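Local coordinates for protein benzoylformate decarboxylase (Mycobacterium smegmatis, PDB 4Q9D) that belongs to the thiamine pyrophosphate enzyme family, carries a bound magnesium ion and assembles as four copies of a chain built round three parallel beta-sheets, at residues 8-13 with 168-173; 13-18 with 40-45; 58-61 with 67-70; 116-121 with 129-134; 136-141 with 159-164. All coordinates share one frame; numbering follows the deposited sequence.

Contact 1. Residues 8-13 with 168-173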
# COMPACT_ATOMS: atom_id res chain seq x y z
N HIS B 8 -6.86 -15.34 25.18
CA HIS B 8 -5.88 -14.72 26.09
C HIS B 8 -5.05 -15.80 26.82
O HIS B 8 -3.82 -15.72 26.85
CB HIS B 8 -6.65 -13.83 27.09
CG HIS B 8 -5.78 -12.96 27.95
ND1 HIS B 8 -5.07 -13.45 29.03
CD2 HIS B 8 -5.53 -11.63 27.91
CE1 HIS B 8 -4.43 -12.46 29.63
NE2 HIS B 8 -4.68 -11.34 28.97
N ASP B 9 -5.73 -16.80 27.40
CA ASP B 9 -5.03 -17.89 28.11
C ASP B 9 -4.00 -18.58 27.23
O ASP B 9 -2.83 -18.74 27.61
CB ASP B 9 -6.01 -18.98 28.60
CG ASP B 9 -6.98 -18.47 29.67
OD1 ASP B 9 -6.57 -17.64 30.50
OD2 ASP B 9 -8.15 -18.90 29.66
N VAL B 10 -4.46 -19.08 26.09
CA VAL B 10 -3.59 -19.90 25.28
C VAL B 10 -2.50 -19.06 24.57
O VAL B 10 -1.44 -19.59 24.23
CB VAL B 10 -4.37 -20.80 24.29
CG1 VAL B 10 -5.52 -21.55 25.02
CG2 VAL B 10 -4.93 -20.01 23.14
N THR B 11 -2.75 -17.77 24.35
CA THR B 11 -1.74 -16.95 23.66
C THR B 11 -0.56 -16.69 24.61
O THR B 11 0.59 -16.89 24.23
CB THR B 11 -2.29 -15.60 23.17
OG1 THR B 11 -3.33 -15.83 22.22
CG2 THR B 11 -1.18 -14.78 22.49
N TYR B 12 -0.84 -16.27 25.84
CA TYR B 12 0.23 -16.12 26.83
C TYR B 12 0.95 -17.45 27.08
O TYR B 12 2.17 -17.48 27.23
CB TYR B 12 -0.33 -15.55 28.12
CG TYR B 12 -0.40 -14.04 28.09
CD1 TYR B 12 0.73 -13.27 28.36
CD2 TYR B 12 -1.58 -13.39 27.75
CE1 TYR B 12 0.67 -11.88 28.32
CE2 TYR B 12 -1.66 -12.00 27.72
CZ TYR B 12 -0.52 -11.25 28.01
OH TYR B 12 -0.57 -9.87 28.00
N ASP B 13 0.21 -18.57 27.10
CA ASP B 13 0.87 -19.87 27.21
C ASP B 13 1.86 -20.08 26.07
O ASP B 13 2.94 -20.62 26.28
CB ASP B 13 -0.15 -21.02 27.24
CG ASP B 13 -0.89 -21.12 28.59
OD1 ASP B 13 -0.45 -20.47 29.56
OD2 ASP B 13 -1.90 -21.83 28.68
N LYS B 168 -12.48 -14.30 23.79
CA LYS B 168 -13.18 -15.38 23.11
C LYS B 168 -12.64 -16.77 23.51
O LYS B 168 -11.47 -16.91 23.85
CB LYS B 168 -13.15 -15.14 21.59
CG LYS B 168 -13.79 -13.79 21.19
CD LYS B 168 -15.30 -13.87 21.45
CE LYS B 168 -16.04 -12.69 20.83
NZ LYS B 168 -15.78 -11.48 21.61
N PRO B 169 -13.50 -17.80 23.46
CA PRO B 169 -13.01 -19.17 23.74
C PRO B 169 -11.92 -19.55 22.76
O PRO B 169 -12.09 -19.33 21.56
CB PRO B 169 -14.26 -20.05 23.49
CG PRO B 169 -15.43 -19.13 23.75
CD PRO B 169 -14.96 -17.74 23.27
N ALA B 170 -10.81 -20.11 23.24
CA ALA B 170 -9.76 -20.60 22.34
C ALA B 170 -10.21 -21.89 21.65
O ALA B 170 -11.04 -22.61 22.17
CB ALA B 170 -8.50 -20.87 23.11
N LEU B 171 -9.63 -22.19 20.49
CA LEU B 171 -9.86 -23.46 19.83
C LEU B 171 -9.23 -24.63 20.60
O LEU B 171 -9.61 -25.77 20.40
CB LEU B 171 -9.25 -23.45 18.43
CG LEU B 171 -9.79 -22.47 17.38
CD1 LEU B 171 -8.84 -22.46 16.20
CD2 LEU B 171 -11.19 -22.85 16.97
N GLY B 172 -8.25 -24.33 21.43
CA GLY B 172 -7.47 -25.36 22.11
C GLY B 172 -6.08 -24.77 22.36
O GLY B 172 -5.88 -23.59 22.14
N PRO B 173 -5.12 -25.59 22.81
CA PRO B 173 -3.77 -25.03 22.97
C PRO B 173 -3.17 -24.64 21.61
O PRO B 173 -3.45 -25.24 20.60
CB PRO B 173 -2.97 -26.19 23.59
CG PRO B 173 -3.70 -27.44 23.09
CD PRO B 173 -5.18 -27.05 23.07

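Contact 2. Residues 13-18 with 40-45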
# COMPACT_ATOMS: atom_id res chain seq x y z
N ASP B 13 0.21 -18.57 27.10
CA ASP B 13 0.87 -19.87 27.21
C ASP B 13 1.86 -20.08 26.07
O ASP B 13 2.94 -20.62 26.28
CB ASP B 13 -0.15 -21.02 27.24
CG ASP B 13 -0.89 -21.12 28.59
OD1 ASP B 13 -0.45 -20.47 29.56
OD2 ASP B 13 -1.90 -21.83 28.68
N LEU B 14 1.49 -19.69 24.85
CA LEU B 14 2.38 -19.86 23.71
C LEU B 14 3.58 -18.92 23.84
O LEU B 14 4.72 -19.33 23.62
CB LEU B 14 1.65 -19.58 22.38
CG LEU B 14 2.54 -19.47 21.14
CD1 LEU B 14 3.18 -20.83 20.84
CD2 LEU B 14 1.69 -19.02 19.97
N LEU B 15 3.31 -17.67 24.18
CA LEU B 15 4.36 -16.67 24.34
C LEU B 15 5.41 -17.18 25.33
O LEU B 15 6.61 -17.08 25.09
CB LEU B 15 3.74 -15.32 24.81
CG LEU B 15 2.86 -14.57 23.80
CD1 LEU B 15 2.34 -13.29 24.41
CD2 LEU B 15 3.65 -14.28 22.48
N ARG B 16 4.95 -17.73 26.46
CA ARG B 16 5.89 -18.29 27.45
C ARG B 16 6.77 -19.38 26.83
O ARG B 16 7.99 -19.36 27.00
CB ARG B 16 5.14 -18.84 28.69
CG ARG B 16 6.04 -19.38 29.82
CD ARG B 16 5.18 -19.97 30.99
NE ARG B 16 4.40 -18.93 31.64
CZ ARG B 16 3.09 -18.77 31.51
NH1 ARG B 16 2.37 -19.62 30.76
NH2 ARG B 16 2.49 -17.77 32.14
N LYS B 17 6.16 -20.33 26.12
CA LYS B 17 6.94 -21.40 25.46
C LYS B 17 7.95 -20.86 24.46
O LYS B 17 9.02 -21.43 24.31
CB LYS B 17 6.02 -22.40 24.76
CG LYS B 17 5.11 -23.18 25.74
CD LYS B 17 4.13 -24.09 25.00
CE LYS B 17 3.08 -24.67 25.95
NZ LYS B 17 2.00 -25.36 25.20
N LEU B 18 7.61 -19.76 23.79
CA LEU B 18 8.49 -19.15 22.79
C LEU B 18 9.59 -18.31 23.43
O LEU B 18 10.54 -17.91 22.76
CB LEU B 18 7.68 -18.26 21.82
CG LEU B 18 6.69 -19.03 20.95
CD1 LEU B 18 5.99 -18.10 19.97
CD2 LEU B 18 7.44 -20.11 20.20
N GLU B 40 2.10 -13.55 36.04
CA GLU B 40 3.03 -13.16 37.09
C GLU B 40 4.51 -13.35 36.71
O GLU B 40 5.38 -12.60 37.15
CB GLU B 40 2.71 -13.94 38.38
CG GLU B 40 3.47 -13.45 39.59
CD GLU B 40 3.15 -12.00 39.91
OE1 GLU B 40 2.02 -11.56 39.59
OE2 GLU B 40 4.03 -11.30 40.48
N ASP B 41 4.79 -14.33 35.87
CA ASP B 41 6.17 -14.60 35.47
C ASP B 41 6.58 -13.78 34.21
O ASP B 41 7.68 -13.95 33.70
CB ASP B 41 6.33 -16.09 35.18
CG ASP B 41 5.37 -16.57 34.08
OD1 ASP B 41 4.21 -16.14 34.08
OD2 ASP B 41 5.78 -17.37 33.22
N PHE B 42 5.68 -12.94 33.70
CA PHE B 42 6.02 -12.07 32.57
C PHE B 42 6.47 -10.73 33.11
O PHE B 42 6.12 -10.37 34.22
CB PHE B 42 4.81 -11.83 31.67
CG PHE B 42 4.61 -12.88 30.59
CD1 PHE B 42 4.51 -12.50 29.25
CD2 PHE B 42 4.48 -14.21 30.92
CE1 PHE B 42 4.30 -13.45 28.25
CE2 PHE B 42 4.28 -15.18 29.94
CZ PHE B 42 4.19 -14.80 28.59
N THR B 43 7.19 -9.96 32.30
CA THR B 43 7.65 -8.63 32.70
C THR B 43 7.16 -7.55 31.73
O THR B 43 7.31 -7.68 30.52
CB THR B 43 9.18 -8.59 32.77
OG1 THR B 43 9.62 -9.60 33.68
CG2 THR B 43 9.67 -7.21 33.26
N TYR B 44 6.56 -6.50 32.27
CA TYR B 44 6.12 -5.40 31.45
C TYR B 44 7.11 -4.26 31.65
O TYR B 44 7.35 -3.86 32.77
CB TYR B 44 4.75 -4.92 31.90
CG TYR B 44 4.19 -3.91 30.93
CD1 TYR B 44 3.53 -4.32 29.78
CD2 TYR B 44 4.37 -2.55 31.13
CE1 TYR B 44 3.03 -3.41 28.87
CE2 TYR B 44 3.89 -1.63 30.22
CZ TYR B 44 3.20 -2.07 29.09
OH TYR B 44 2.68 -1.17 28.16
N VAL B 45 7.70 -3.77 30.57
CA VAL B 45 8.62 -2.64 30.68
C VAL B 45 7.95 -1.40 30.14
O VAL B 45 7.74 -1.28 28.94
CB VAL B 45 9.97 -2.90 29.94
CG1 VAL B 45 10.90 -1.68 30.10
CG2 VAL B 45 10.64 -4.18 30.49

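Contact 3. Residues 58-61 with 67-70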
# COMPACT_ATOMS: atom_id res chain seq x y z
N ASP B 58 14.23 -2.99 20.79
CA ASP B 58 15.28 -3.24 19.79
C ASP B 58 16.60 -3.54 20.54
O ASP B 58 17.24 -4.58 20.32
CB ASP B 58 15.42 -1.99 18.90
CG ASP B 58 16.34 -2.18 17.71
OD1 ASP B 58 16.94 -3.27 17.52
OD2 ASP B 58 16.44 -1.21 16.91
N GLY B 59 16.99 -2.67 21.45
CA GLY B 59 18.21 -2.90 22.22
C GLY B 59 18.17 -4.18 23.05
O GLY B 59 19.16 -4.92 23.12
N PHE B 60 17.01 -4.47 23.64
CA PHE B 60 16.81 -5.69 24.41
C PHE B 60 17.02 -6.92 23.55
O PHE B 60 17.77 -7.85 23.93
CB PHE B 60 15.39 -5.71 25.02
CG PHE B 60 15.13 -6.88 25.99
CD1 PHE B 60 15.52 -6.80 27.33
CD2 PHE B 60 14.45 -8.03 25.57
CE1 PHE B 60 15.25 -7.85 28.23
CE2 PHE B 60 14.16 -9.09 26.46
CZ PHE B 60 14.56 -8.99 27.79
N ALA B 61 16.34 -6.95 22.40
CA ALA B 61 16.46 -8.06 21.46
C ALA B 61 17.90 -8.24 20.96
O ALA B 61 18.40 -9.36 20.79
CB ALA B 61 15.49 -7.85 20.27
N PRO B 67 14.07 -12.61 20.12
CA PRO B 67 13.01 -11.68 19.71
C PRO B 67 12.38 -11.02 20.92
O PRO B 67 12.50 -11.53 22.03
CB PRO B 67 12.00 -12.58 18.96
CG PRO B 67 12.23 -13.95 19.52
CD PRO B 67 13.71 -14.02 19.88
N ALA B 68 11.74 -9.88 20.72
CA ALA B 68 11.07 -9.16 21.82
C ALA B 68 9.72 -8.66 21.34
O ALA B 68 9.52 -8.41 20.15
CB ALA B 68 11.90 -7.98 22.30
N LEU B 69 8.81 -8.49 22.29
CA LEU B 69 7.43 -8.16 22.02
C LEU B 69 7.19 -6.71 22.40
O LEU B 69 7.60 -6.26 23.45
CB LEU B 69 6.57 -9.10 22.84
CG LEU B 69 5.07 -9.19 22.75
CD1 LEU B 69 4.62 -9.43 21.32
CD2 LEU B 69 4.67 -10.36 23.67
N VAL B 70 6.54 -5.97 21.52
CA VAL B 70 6.22 -4.59 21.79
C VAL B 70 4.70 -4.46 21.73
O VAL B 70 4.05 -5.14 20.93
CB VAL B 70 6.90 -3.71 20.74
CG1 VAL B 70 6.58 -2.26 20.98
CG2 VAL B 70 8.43 -3.95 20.79

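Contact 4. Residues 116-121 with 129-134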
# COMPACT_ATOMS: atom_id res chain seq x y z
N PRO B 116 -8.17 2.07 11.16
CA PRO B 116 -8.61 1.54 9.85
C PRO B 116 -7.44 1.25 8.92
O PRO B 116 -6.46 2.03 8.90
CB PRO B 116 -9.51 2.66 9.27
CG PRO B 116 -9.06 3.91 9.96
CD PRO B 116 -8.57 3.47 11.36
N ASP B 117 -7.53 0.14 8.18
CA ASP B 117 -6.46 -0.27 7.29
C ASP B 117 -5.14 -0.32 8.07
O ASP B 117 -4.12 0.17 7.60
CB ASP B 117 -6.36 0.72 6.11
CG ASP B 117 -5.54 0.17 4.94
OD1 ASP B 117 -5.16 -1.03 4.93
OD2 ASP B 117 -5.29 0.96 3.99
N ALA B 118 -5.19 -0.91 9.27
CA ALA B 118 -4.04 -1.00 10.16
C ALA B 118 -2.81 -1.63 9.54
O ALA B 118 -1.70 -1.21 9.84
CB ALA B 118 -4.41 -1.75 11.50
N THR B 119 -2.99 -2.66 8.71
CA THR B 119 -1.84 -3.35 8.15
C THR B 119 -1.02 -2.47 7.18
O THR B 119 0.14 -2.72 6.96
CB THR B 119 -2.21 -4.65 7.40
OG1 THR B 119 -3.12 -4.35 6.34
CG2 THR B 119 -2.83 -5.66 8.36
N THR B 120 -1.64 -1.44 6.61
CA THR B 120 -0.91 -0.54 5.69
C THR B 120 0.00 0.42 6.44
O THR B 120 1.06 0.82 5.93
CB THR B 120 -1.90 0.24 4.79
OG1 THR B 120 -2.58 -0.71 3.97
CG2 THR B 120 -1.17 1.22 3.90
N MET B 121 -0.38 0.76 7.67
CA MET B 121 0.31 1.83 8.40
C MET B 121 1.83 1.63 8.59
O MET B 121 2.60 2.51 8.29
CB MET B 121 -0.38 2.13 9.75
CG MET B 121 0.20 3.37 10.45
SD MET B 121 -0.68 3.69 12.02
CE MET B 121 0.12 5.26 12.40
N SER B 129 2.69 -7.75 8.06
CA SER B 129 1.73 -6.90 8.76
C SER B 129 0.38 -7.65 8.68
O SER B 129 -0.03 -8.06 7.59
CB SER B 129 1.66 -5.57 8.00
OG SER B 129 0.87 -4.65 8.66
N TYR B 130 -0.31 -7.84 9.79
CA TYR B 130 -1.50 -8.71 9.74
C TYR B 130 -2.51 -8.39 10.83
O TYR B 130 -2.13 -8.04 11.94
CB TYR B 130 -1.03 -10.16 9.90
CG TYR B 130 -2.07 -11.23 9.65
CD1 TYR B 130 -2.60 -11.44 8.38
CD2 TYR B 130 -2.48 -12.07 10.69
CE1 TYR B 130 -3.55 -12.47 8.16
CE2 TYR B 130 -3.40 -13.10 10.46
CZ TYR B 130 -3.93 -13.29 9.22
OH TYR B 130 -4.85 -14.32 9.05
N GLU B 131 -3.79 -8.49 10.50
CA GLU B 131 -4.88 -8.44 11.48
C GLU B 131 -5.71 -9.70 11.28
O GLU B 131 -6.26 -9.89 10.21
CB GLU B 131 -5.76 -7.24 11.20
CG GLU B 131 -6.90 -7.00 12.24
CD GLU B 131 -7.40 -5.57 12.16
OE1 GLU B 131 -6.86 -4.67 12.87
OE2 GLU B 131 -8.30 -5.32 11.36
N PRO B 132 -5.80 -10.59 12.29
CA PRO B 132 -6.49 -11.87 12.07
C PRO B 132 -7.94 -11.72 11.61
O PRO B 132 -8.64 -10.82 12.05
CB PRO B 132 -6.45 -12.53 13.44
CG PRO B 132 -5.19 -11.96 14.08
CD PRO B 132 -5.16 -10.52 13.62
N ALA B 133 -8.36 -12.60 10.71
CA ALA B 133 -9.73 -12.64 10.17
C ALA B 133 -10.73 -13.07 11.25
O ALA B 133 -11.93 -12.91 11.07
CB ALA B 133 -9.78 -13.65 9.02
N ARG B 134 -10.25 -13.61 12.37
CA ARG B 134 -11.15 -13.99 13.46
C ARG B 134 -10.37 -14.15 14.76
O ARG B 134 -9.17 -14.45 14.73
CB ARG B 134 -11.91 -15.26 13.10
CG ARG B 134 -11.02 -16.46 12.97
CD ARG B 134 -11.79 -17.81 12.79
NE ARG B 134 -10.78 -18.89 12.77
CZ ARG B 134 -11.04 -20.18 13.00
NH1 ARG B 134 -12.27 -20.58 13.25
NH2 ARG B 134 -10.06 -21.06 12.99
O HOH W 1 -7.72 -2.80 10.00

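Contact 5. Residues 136-141 with 159-164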
# COMPACT_ATOMS: atom_id res chain seq x y z
N GLU B 136 -10.20 -16.44 16.87
CA GLU B 136 -9.66 -17.78 17.16
C GLU B 136 -8.28 -18.02 16.59
O GLU B 136 -7.57 -18.93 17.03
CB GLU B 136 -10.62 -18.87 16.63
CG GLU B 136 -11.89 -19.04 17.46
CD GLU B 136 -13.00 -18.05 17.10
OE1 GLU B 136 -12.82 -17.17 16.21
OE2 GLU B 136 -14.08 -18.15 17.72
N ASP B 137 -7.90 -17.21 15.60
CA ASP B 137 -6.60 -17.36 14.96
C ASP B 137 -5.53 -16.46 15.58
O ASP B 137 -4.39 -16.47 15.14
CB ASP B 137 -6.67 -17.00 13.47
CG ASP B 137 -7.46 -17.98 12.68
OD1 ASP B 137 -7.48 -19.19 13.03
OD2 ASP B 137 -8.05 -17.52 11.68
N VAL B 138 -5.89 -15.68 16.59
CA VAL B 138 -4.90 -14.82 17.25
C VAL B 138 -3.66 -15.63 17.70
O VAL B 138 -2.53 -15.26 17.39
CB VAL B 138 -5.54 -14.01 18.38
CG1 VAL B 138 -4.50 -13.37 19.31
CG2 VAL B 138 -6.47 -12.98 17.80
N PRO B 139 -3.87 -16.79 18.37
CA PRO B 139 -2.68 -17.55 18.81
C PRO B 139 -1.81 -18.01 17.64
O PRO B 139 -0.59 -17.79 17.68
CB PRO B 139 -3.28 -18.76 19.56
CG PRO B 139 -4.64 -18.27 20.05
CD PRO B 139 -5.13 -17.39 18.86
N ALA B 140 -2.40 -18.63 16.63
CA ALA B 140 -1.60 -19.02 15.45
C ALA B 140 -0.94 -17.80 14.79
O ALA B 140 0.13 -17.93 14.21
CB ALA B 140 -2.46 -19.78 14.42
N ALA B 141 -1.57 -16.63 14.87
CA ALA B 141 -1.01 -15.40 14.26
C ALA B 141 0.27 -14.96 14.99
O ALA B 141 1.26 -14.55 14.36
CB ALA B 141 -2.01 -14.28 14.27
N LEU B 159 1.30 -6.94 14.16
CA LEU B 159 0.03 -7.64 14.36
C LEU B 159 -0.93 -6.71 15.03
O LEU B 159 -0.62 -6.16 16.09
CB LEU B 159 0.23 -8.82 15.32
CG LEU B 159 0.40 -10.23 14.80
CD1 LEU B 159 0.49 -11.15 16.02
CD2 LEU B 159 -0.80 -10.62 13.94
N SER B 160 -2.09 -6.54 14.43
CA SER B 160 -3.14 -5.69 14.96
C SER B 160 -4.23 -6.61 15.52
O SER B 160 -4.70 -7.50 14.80
CB SER B 160 -3.75 -4.90 13.82
OG SER B 160 -4.73 -4.00 14.33
N ILE B 161 -4.63 -6.42 16.78
CA ILE B 161 -5.60 -7.34 17.41
C ILE B 161 -6.82 -6.60 17.99
O ILE B 161 -6.72 -5.90 19.01
CB ILE B 161 -4.98 -8.18 18.56
CG1 ILE B 161 -3.59 -8.76 18.17
CG2 ILE B 161 -5.97 -9.27 19.04
CD1 ILE B 161 -3.70 -9.76 17.04
N PRO B 162 -7.98 -6.76 17.34
CA PRO B 162 -9.25 -6.21 17.86
C PRO B 162 -9.44 -6.57 19.35
O PRO B 162 -9.23 -7.70 19.77
CB PRO B 162 -10.31 -6.88 16.98
CG PRO B 162 -9.59 -7.10 15.64
CD PRO B 162 -8.16 -7.52 16.08
N LEU B 163 -9.79 -5.58 20.17
CA LEU B 163 -9.75 -5.77 21.61
C LEU B 163 -10.71 -6.86 22.12
O LEU B 163 -10.53 -7.39 23.21
CB LEU B 163 -10.00 -4.43 22.33
CG LEU B 163 -11.37 -3.77 22.13
CD1 LEU B 163 -12.42 -4.29 23.19
CD2 LEU B 163 -11.20 -2.28 22.27
N ASP B 164 -11.71 -7.22 21.32
CA ASP B 164 -12.71 -8.18 21.79
C ASP B 164 -12.23 -9.59 21.57
O ASP B 164 -12.85 -10.52 22.07
CB ASP B 164 -14.11 -7.93 21.14
CG ASP B 164 -14.05 -7.88 19.62
OD1 ASP B 164 -13.13 -7.24 19.07
OD2 ASP B 164 -14.92 -8.47 18.96

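Contact 1. Residues 8-13 with 168-173
Val-10 straddles the methyl group of Ala-170 with its two branches, a small example of a branched helix residue packing against a loop. CG1 of Val-10 lies 3.6 Å from CB of Ala-170, and CG2 of Val-10 comes to 3.7 Å from the same CB. The fork also rests against backbone: CG1 of Val-10 is 3.5 Å from the carbonyl O of Gly-172. With CG1 placed anti to the carbonyl carbon (chi1 -48°), both branches face the loop.

In the second shell, Gly-172 has an extended conformation with a positive phi (151°), which suits glycine and carries its carbonyl O to the valine. Residues just ahead of the helix segment pair with the loop through main-chain bonds, Lys-168 with Val-7 and Ala-170 with Lys-5. These bonds keep the loop beside the start of the helix, which probably helps to place Ala-170 against Val-10.

Helix 7-18 is packed on helix 138-150 as well: Val-10 also touches Pro-139, and Thr-11 reaches Val-138, Pro-139 and Phe-142. The loop leaving strand 157-162 thus passes beside helix 7-18 on its way toward strand 183-185.

Contact 2. Residues 13-18 with 40-45
Arg-16 and Asp-41 supply the ionic part of this contact, in which a helix side chain grips the loop that leads into strand 43-46. The guanidinium is used side-on. NE of Arg-16 meets OD2 of Asp-41 at 2.6 Å, a short and nearly straight bond (174° at the hydrogen), while NH2 of Arg-16 takes OD1 of Asp-41 at 3.1 Å. Each oxygen offers its syn lone pair, and the two planes lie only 18° apart, which suits a two-pronged bridge. A bend at the third torsion of Arg-16 (chi3 -66°), after an extended start, turns the group across the aspartate. Within the helix, NH1 of Arg-16 reaches OD1 of Asp-13 at 3.2 Å, on the anti side of that carboxylate.

The nonpolar part belongs to Phe-42, whose ring enters edge-first against the helix. Its CZ lies 3.8 Å from CB of Leu-15, and the same CZ is 3.7 Å from the backbone N of Arg-16. On its other flank, CE2 of Phe-42 sits over a face of the guanidinium, 3.8 Å from NH2 of Arg-16. The ring also meets Tyr-12 edge-to-face, and Leu-15 continues to Phe-142 on helix 138-150.

One cation held between two carboxylates makes a salt-bridge network in which NE, NH1 and NH2 are all engaged. The guanidinium is thereby fixed in rotation, and the bridge, partly open to solvent, probably favours the ionised form of both aspartates.

Contact 3. Residues 58-61 with 67-70
Ala-68, at the start of strand 68-72, has the most surface buried here, and its methyl is met by two residues of helix 50-64. CB of Ala-61 lies 4.1 Å from CB of Ala-68, methyl against methyl. CD2 of Phe-60 approaches the same CB of Ala-68, also at 4.1 Å, with the ring inclined to it.

Ala-61, second in burial, shows how small side chains bring two backbones together: CA of Ala-61 is 5.3 Å from CA of Pro-67 and 5.5 Å from CA of Ala-68. Both alanines also touch Leu-95 of strand 95-101.

Phe-60 comes third. Its CG stands trans to the main-chain nitrogen (chi1 -173°), which sends the ring alongside the strand toward Phe-24 of strand 22-25, with the two ring planes about 60° apart. Leu-417 and Ala-421 of helix 408-421 touch the ring as well. The contact closes the second half of a beta-alpha-beta crossover that runs from strand 43-46 through helix 50-64 to strand 68-72, passing over strand 22-25, which lies between the two.

The chemistry is wholly apolar across the two segments. With two methyl groups and one aromatic carbon at ordinary van der Waals distances, the join depends on closeness and shape, and it puts no demand on direction as a hydrogen bond would.

Contact 4. Residues 116-121 with 129-134
Ala-118 faces Glu-131 in two ways, and with it the loop begins to show how a segment without regular structure can be fixed piece by piece to a strand and the residue that follows it. Its CB is 4.1 Å from OE1 of Glu-131, while its backbone N gives a hydrogen bond to a water at 3.2 Å. That water donates in turn to OE2 of Glu-131, at 2.9 Å. The other oxygen, OE1, is taken by Ser-160 OG and Gln-101 NE2, so both oxygens of the carboxylate have partners.

Thr-119 follows and fits most closely. CG2 of Thr-119 lies 3.6 Å from CA of Tyr-130, against the backbone of the strand. The carbonyl O of Thr-119 receives OG of Ser-129 at 2.7 Å, in the carbonyl plane and on a lone pair, with a C=O...O angle of 107°. The serine hydroxyl points there because OG extends away from its own backbone N (chi1 -175°).

Thr-120 turns back into the loop: its OG1 donates to OD1 of Asp-117 at 2.8 Å, from above the carboxylate plane. OD2 of Asp-117 pairs with Lys-123 of the third subunit.

Strand 128-130 is the outermost strand of its sheet within this chain, next to strand 157-162. The 116-121 loop lies along it and reaches that neighbour too, where Ala-118 touches Ser-160.

Contact 5. Residues 136-141 with 159-164
Val-138 and Ala-141, meeting Ile-161 and Leu-159, pack the helix of a beta-alpha-beta unit onto its own second strand. The unit runs from strand 128-130 through helix 138-150 to strand 157-162, which lies beside the first strand in the parallel sheet. It is a worked example of helix fitted to sheet: here Val-138 and Ala-141, three apart on the helix, meet Ile-161 and Leu-159, two apart on the strand.

At the start of the helix, Val-138 and Ile-161 meet tip to tip, CG2 of Val-138 lying 3.9 Å from CG2 of Ile-161. Their backbones are farther apart, with CA of Val-138 7.5 Å from CA of Ile-161. The methyl of Ile-161 is aimed at the helix because CG2 stands anti to its backbone N. One turn later Ala-141 is so small that Leu-159 does the reaching, across 7.8 Å from CA of Ala-141 to CA of Leu-159. Its first torsion, -99°, is well away from the staggered -60°.

Helix 7-18 lies beside helix 138-150, with Val-7 and Thr-11 on Val-138. The first turn is closed by the bond from Ala-141 N to Asp-137 O, 2.8 Å. Leu-159 finally spreads both branches over Ala-141: CD2 of Leu-159 lies 3.9 Å from CB of Ala-141, and CD1 of Leu-159 is 3.9 Å from the carbonyl O of Ala-141.

How the contacts relate
Contacts 2, 3, 4 and 5 all reach one parallel sheet, and contact 1 closes a chain loop that encloses the other four. Helix 7-18 joins contacts 1 and 2, which share Asp-13 and have centres 14 Å apart. Contact 5 lies about 10 Å, centre to centre, from both contact 1 and contact 4; Val-10 CG2 touches Pro-139 CG at 3.6 Å. Strands 128-130 and 157-162 are linked by a probable bond of 2.9 Å from Ser-160 N to Tyr-130 O. Leu-15 CD1 meets Leu-69 CD2 at 3.8 Å, linking contacts 2 and 3. The magnesium ion is held by Asp-434, Asn-461 and Glu-463, none of them in these contacts.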